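Local coordinates for protein MAU2 chromatid cohesion factor homolog (Saccharomyces cerevisiae, PDB 4XDN) that forms a complex with SCC2 that is required for the association of cohesin with chromosomes, and takes part in sister chromatid cohesion, at residues 52-55 / 56-60; 62-65 / 66-70; 369-372 / 373-377. All blocks are in the same frame, centred on the assembly; numbering follows the deposited sequence.

Contact 1: residues 52-55 / 56-60; sequences SEEG and LKQYY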
# COMPACT_ATOMS: atom_id res chain seq x y z
N SER A 52 5.34 -29.84 0.01
CA SER A 52 4.49 -30.78 -0.72
C SER A 52 3.18 -31.03 0.02
O SER A 52 2.98 -30.55 1.14
CB SER A 52 5.22 -32.10 -0.94
OG SER A 52 5.50 -32.74 0.30
N GLU A 53 2.28 -31.77 -0.62
CA GLU A 53 1.00 -32.12 -0.02
C GLU A 53 1.21 -32.96 1.23
O GLU A 53 0.51 -32.79 2.23
CB GLU A 53 0.12 -32.87 -1.02
CG GLU A 53 -1.27 -33.21 -0.50
CD GLU A 53 -2.12 -31.97 -0.24
OE1 GLU A 53 -1.75 -30.88 -0.74
OE2 GLU A 53 -3.15 -32.09 0.45
N GLU A 54 2.17 -33.88 1.15
CA GLU A 54 2.49 -34.75 2.28
C GLU A 54 2.82 -33.93 3.52
O GLU A 54 2.30 -34.19 4.61
CB GLU A 54 3.67 -35.66 1.92
CG GLU A 54 4.19 -36.52 3.06
CD GLU A 54 3.14 -37.49 3.59
OE1 GLU A 54 2.14 -37.74 2.88
OE2 GLU A 54 3.33 -38.01 4.71
N GLY A 55 3.68 -32.93 3.36
CA GLY A 55 4.08 -32.09 4.47
C GLY A 55 2.93 -31.26 5.00
O GLY A 55 2.84 -30.98 6.19
N LEU A 56 2.03 -30.88 4.10
CA LEU A 56 0.86 -30.09 4.47
C LEU A 56 -0.10 -30.94 5.30
O LEU A 56 -0.72 -30.45 6.25
CB LEU A 56 0.16 -29.56 3.22
CG LEU A 56 -0.82 -28.40 3.40
CD1 LEU A 56 -0.12 -27.14 3.91
CD2 LEU A 56 -1.53 -28.12 2.08
N LYS A 57 -0.22 -32.21 4.94
CA LYS A 57 -1.05 -33.15 5.68
C LYS A 57 -0.50 -33.40 7.07
O LYS A 57 -1.25 -33.50 8.04
CB LYS A 57 -1.16 -34.48 4.92
CG LYS A 57 -2.03 -34.41 3.68
CD LYS A 57 -2.05 -35.73 2.93
CE LYS A 57 -2.82 -36.79 3.72
NZ LYS A 57 -2.88 -38.09 2.97
N GLN A 58 0.82 -33.50 7.17
CA GLN A 58 1.48 -33.71 8.45
C GLN A 58 1.36 -32.49 9.34
O GLN A 58 1.11 -32.61 10.54
CB GLN A 58 2.95 -34.06 8.25
CG GLN A 58 3.18 -35.33 7.45
CD GLN A 58 4.19 -36.25 8.10
OE1 GLN A 58 4.02 -36.68 9.24
NE2 GLN A 58 5.27 -36.55 7.38
N TYR A 59 1.54 -31.31 8.76
CA TYR A 59 1.43 -30.07 9.51
C TYR A 59 0.05 -29.92 10.12
O TYR A 59 -0.09 -29.63 11.31
CB TYR A 59 1.73 -28.86 8.61
CG TYR A 59 1.43 -27.53 9.28
CD1 TYR A 59 2.37 -26.91 10.09
CD2 TYR A 59 0.21 -26.90 9.10
CE1 TYR A 59 2.11 -25.70 10.70
CE2 TYR A 59 -0.07 -25.69 9.71
CZ TYR A 59 0.88 -25.10 10.50
OH TYR A 59 0.61 -23.89 11.11
N TYR A 60 -0.98 -30.13 9.31
CA TYR A 60 -2.35 -29.99 9.78
C TYR A 60 -2.78 -31.23 10.57
O TYR A 60 -3.72 -31.16 11.36
CB TYR A 60 -3.29 -29.74 8.60
CG TYR A 60 -3.33 -28.30 8.14
CD1 TYR A 60 -3.38 -27.26 9.07
CD2 TYR A 60 -3.31 -27.97 6.79
CE1 TYR A 60 -3.41 -25.94 8.67
CE2 TYR A 60 -3.34 -26.65 6.38
CZ TYR A 60 -3.40 -25.64 7.33
OH TYR A 60 -3.43 -24.32 6.94

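Contact 2: residues 62-65 / 66-70; sequences LMNM and SIQMF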
# COMPACT_ATOMS: atom_id res chain seq x y z
N LEU A 62 -0.87 -32.49 12.80
CA LEU A 62 -0.44 -32.08 14.13
C LEU A 62 -1.42 -31.09 14.75
O LEU A 62 -1.78 -31.22 15.92
CB LEU A 62 0.96 -31.47 14.08
CG LEU A 62 2.09 -32.44 13.71
CD1 LEU A 62 3.34 -31.67 13.32
CD2 LEU A 62 2.39 -33.38 14.87
N MET A 63 -1.84 -30.11 13.97
CA MET A 63 -2.78 -29.10 14.45
C MET A 63 -4.12 -29.73 14.81
O MET A 63 -4.76 -29.34 15.78
CB MET A 63 -2.99 -28.00 13.40
CG MET A 63 -1.79 -27.09 13.21
SD MET A 63 -1.27 -26.29 14.74
CE MET A 63 -0.03 -25.15 14.11
N ASN A 64 -4.54 -30.71 14.01
CA ASN A 64 -5.77 -31.44 14.27
C ASN A 64 -5.70 -32.11 15.64
O ASN A 64 -6.60 -31.96 16.46
CB ASN A 64 -6.01 -32.47 13.17
CG ASN A 64 -7.42 -33.04 13.21
OD1 ASN A 64 -8.38 -32.33 13.49
ND2 ASN A 64 -7.54 -34.33 12.93
N MET A 65 -4.62 -32.85 15.87
CA MET A 65 -4.41 -33.51 17.15
C MET A 65 -4.39 -32.52 18.30
O MET A 65 -5.01 -32.75 19.33
CB MET A 65 -3.11 -34.31 17.13
CG MET A 65 -3.24 -35.68 16.49
SD MET A 65 -4.35 -36.79 17.39
CE MET A 65 -3.47 -36.97 18.94
N SER A 66 -3.68 -31.40 18.12
CA SER A 66 -3.60 -30.39 19.16
C SER A 66 -4.99 -29.88 19.54
O SER A 66 -5.33 -29.79 20.72
CB SER A 66 -2.74 -29.21 18.71
OG SER A 66 -2.76 -28.17 19.67
N ILE A 67 -5.79 -29.56 18.54
CA ILE A 67 -7.15 -29.07 18.76
C ILE A 67 -8.00 -30.13 19.44
O ILE A 67 -8.74 -29.82 20.38
CB ILE A 67 -7.81 -28.64 17.43
CG1 ILE A 67 -7.09 -27.41 16.87
CG2 ILE A 67 -9.29 -28.32 17.63
CD1 ILE A 67 -7.40 -27.14 15.41
N GLN A 68 -7.90 -31.37 18.98
CA GLN A 68 -8.71 -32.45 19.52
C GLN A 68 -8.34 -32.73 20.98
O GLN A 68 -9.21 -33.07 21.78
CB GLN A 68 -8.55 -33.72 18.68
CG GLN A 68 -8.95 -33.54 17.21
CD GLN A 68 -10.16 -34.36 16.78
OE1 GLN A 68 -10.71 -35.14 17.56
NE2 GLN A 68 -10.57 -34.18 15.53
N MET A 69 -7.06 -32.58 21.31
CA MET A 69 -6.61 -32.77 22.68
C MET A 69 -7.14 -31.65 23.57
O MET A 69 -7.52 -31.89 24.72
CB MET A 69 -5.08 -32.83 22.73
CG MET A 69 -4.48 -34.05 22.03
SD MET A 69 -4.69 -35.60 22.92
CE MET A 69 -3.19 -35.63 23.89
N PHE A 70 -7.16 -30.43 23.05
CA PHE A 70 -7.76 -29.31 23.76
C PHE A 70 -9.25 -29.55 24.00
O PHE A 70 -9.76 -29.33 25.10
CB PHE A 70 -7.57 -27.99 22.99
CG PHE A 70 -6.21 -27.37 23.16
CD1 PHE A 70 -5.64 -27.23 24.41
CD2 PHE A 70 -5.52 -26.91 22.05
CE1 PHE A 70 -4.39 -26.65 24.55
CE2 PHE A 70 -4.27 -26.33 22.19
CZ PHE A 70 -3.70 -26.20 23.44

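Contact 3: residues 369-372 / 373-377; sequences MNEL and DSRIQ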
# COMPACT_ATOMS: atom_id res chain seq x y z
N MET A 369 2.05 -21.71 9.88
CA MET A 369 2.45 -21.81 8.49
C MET A 369 1.74 -20.73 7.68
O MET A 369 2.30 -20.15 6.75
CB MET A 369 2.13 -23.20 7.93
CG MET A 369 2.37 -23.37 6.44
SD MET A 369 1.44 -24.76 5.76
CE MET A 369 -0.23 -24.12 5.85
N ASN A 370 0.49 -20.45 8.05
CA ASN A 370 -0.33 -19.49 7.33
C ASN A 370 0.15 -18.05 7.52
O ASN A 370 -0.09 -17.20 6.67
CB ASN A 370 -1.79 -19.63 7.77
CG ASN A 370 -2.37 -20.98 7.40
OD1 ASN A 370 -2.55 -21.30 6.23
ND2 ASN A 370 -2.68 -21.79 8.42
N GLU A 371 0.83 -17.79 8.63
CA GLU A 371 1.47 -16.49 8.83
C GLU A 371 2.65 -16.36 7.87
O GLU A 371 2.83 -15.33 7.23
CB GLU A 371 1.94 -16.32 10.28
CG GLU A 371 2.80 -15.08 10.52
CD GLU A 371 2.12 -13.78 10.11
OE1 GLU A 371 0.87 -13.72 10.15
OE2 GLU A 371 2.84 -12.83 9.73
N LEU A 372 3.45 -17.42 7.77
CA LEU A 372 4.57 -17.43 6.84
C LEU A 372 4.05 -17.33 5.41
O LEU A 372 4.68 -16.71 4.55
CB LEU A 372 5.42 -18.69 7.01
CG LEU A 372 5.97 -18.97 8.41
CD1 LEU A 372 6.89 -20.18 8.38
CD2 LEU A 372 6.69 -17.76 9.00
N ASP A 373 2.90 -17.94 5.16
CA ASP A 373 2.28 -17.92 3.84
C ASP A 373 1.94 -16.50 3.42
O ASP A 373 2.16 -16.11 2.27
CB ASP A 373 1.02 -18.80 3.83
CG ASP A 373 0.34 -18.81 2.48
OD1 ASP A 373 1.04 -18.73 1.45
OD2 ASP A 373 -0.91 -18.92 2.44
N SER A 374 1.39 -15.72 4.34
CA SER A 374 1.00 -14.34 4.05
C SER A 374 2.22 -13.46 3.85
O SER A 374 2.20 -12.53 3.04
CB SER A 374 0.12 -13.78 5.17
OG SER A 374 0.86 -13.63 6.37
N ARG A 375 3.29 -13.75 4.60
CA ARG A 375 4.53 -13.00 4.46
C ARG A 375 5.16 -13.25 3.10
O ARG A 375 5.73 -12.35 2.49
CB ARG A 375 5.51 -13.37 5.57
CG ARG A 375 5.09 -12.91 6.96
CD ARG A 375 6.10 -13.33 8.01
NE ARG A 375 7.38 -12.65 7.82
CZ ARG A 375 8.51 -12.99 8.44
NH1 ARG A 375 8.53 -14.01 9.28
NH2 ARG A 375 9.62 -12.30 8.21
N ILE A 376 5.05 -14.49 2.62
CA ILE A 376 5.57 -14.85 1.31
C ILE A 376 4.77 -14.16 0.21
O ILE A 376 5.31 -13.76 -0.81
CB ILE A 376 5.53 -16.38 1.10
CG1 ILE A 376 6.55 -17.06 2.01
CG2 ILE A 376 5.82 -16.75 -0.35
CD1 ILE A 376 6.32 -18.54 2.19
N GLN A 377 3.46 -14.02 0.45
CA GLN A 377 2.58 -13.38 -0.52
C GLN A 377 2.95 -11.91 -0.68
O GLN A 377 2.93 -11.37 -1.79
CB GLN A 377 1.12 -13.53 -0.07
CG GLN A 377 0.10 -13.49 -1.20
CD GLN A 377 0.06 -14.78 -2.01
OE1 GLN A 377 1.01 -15.56 -2.01
NE2 GLN A 377 -1.05 -14.99 -2.71
O HOH W 1 -2.53 -19.29 4.21

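Contact 1: residues 52-55 / 56-60
The E54 carboxylate and the Q58 amide meet one turn apart in the first turns of helix 53-76, their planes turned 58° against each other. E54 OE2 approaches Q58 NE2 to 3.6 Å, and the two side chains run at a slant to each other. The rings of Y59 and Y60 belong to the same helical stretch. Y59 CD2 lies over one face of the Y60 ring, offset toward its rim, while Y60 CE1 lies at the edge of the Y59 ring, in its plane. S52 holds the N-cap position, and its carbonyl O accepts the first bond of the helix, from L56 N at 3.1 Å. E53 swings its CG away from its own backbone N (chi1 -177°) and then bends at chi2, which carries the carboxylate along the helix. Its OE1 stands 4.0 Å from L56 CD2. Outside the two segments, E53 OE1 also makes a salt bridge to a basic side chain of the chain of another protein. K57 turns its alkyl chain onto the backbone, with CG 3.3 Å from E53 O. Its NZ remains 5.0 Å from E54 OE1, opposite in charge but not in contact. G55 O accepts Y59 N at 2.9 Å.

Contact 2: residues 62-65 / 66-70
S66 N donates to L62 O at 2.9 Å with an N-H...O angle of 161°. It is one of four successive i to i+4 bonds of helix 53-76 here, the others running from I67 to M63, Q68 to N64 and M69 to M65. Several carbonyl oxygens also carry a carbon of the side chain one turn on. Q68 CG sits tightly on N64 O at 2.9 Å, I67 CG1 lies 3.2 Å from M63 O, and M69 CG lies 3.0 Å from M65 O. In each of the three, CG (CG1 in I67) is anti to the residue's own carbonyl carbon and so points back at the preceding turn; for Q68 chi1 is -59°. The N64 and Q68 side chains run alongside each other, with their amide planes 86° apart and N64 OD1 3.5 Å from Q68 NE2. M65 and M69 bend at chi2 and chi3 and only graze, M65 CE being 4.4 Å from M69 CG. S66 OG is hydrogen-bonded to A36 O. M65 and M69 pack on helix 29-45, S66 and F70 on helix 81-98, and M63 touches both, while L62, N64, M65 and I67 also meet apolar side chains of the chain of another protein.

Contact 3: residues 369-372 / 373-377
The first turns of helix 369-398 are held by main-chain bonds and by a serine folded back on the backbone. E371 O is gripped twice. R375 N reaches it at 3.1 Å and S374 OG at 2.7 Å, both from the same face of the carbonyl plane. The hydroxyl gets there because S374 OG stands between its own backbone N and carbonyl carbon (chi1 67°), turned toward the preceding turn. S374 N bonds to N370 O from above the carbonyl plane, 40° out of it, so this bond misses the lone pairs. E371 OE2 rests on the alkyl part of R375, 3.6 Å from R375 CG. The carboxylate and guanidinium planes are 26° apart, but E371 OE2 does not reach R375 NE, 4.9 Å away. R375 NH2 has a long, weak ion pair with E319, and its NH1 lies obliquely 4.2 Å from L372 CD2.

The largely helical chain is consistent with the TPR-like superhelix described for the Scc4/Mau2 family. L372 packs on I362 and V367 of the preceding loop, while I376 CG1 rests 3.2 Å from L372 O. One water donates to N370 OD1 at 2.8 Å; its second leg, to D373 OD2, is unusually short and doubtful. N370 ND2 bonds to Y60 OH. Both D373 carboxylate oxygens accept hydrogen bonds from backbone of the chain of another protein, which would probably favour the charged form of D373.

Contacts 1 and 2 lie in series on helix 53-76, and contact 3 begins helix 369-398. Contact 2 is the buried one. Its methionines pack on helix 29-45, M63 also on helix 81-98, and it has no charged side chain. Contacts 1 and 3 are partly buried helix starts, richer in charged and polar side chains. These two touch directly. Tyrosine hydroxyls of contact 1 tie the two helix beginnings together, and L56 packs on M369 beside them. Contacts 2 and 3 do not touch, their nearest atoms being about 6 Å apart. All three meet the chain of another protein, contact 2 through apolar packing, contacts 1 and 3 also through polar bonds.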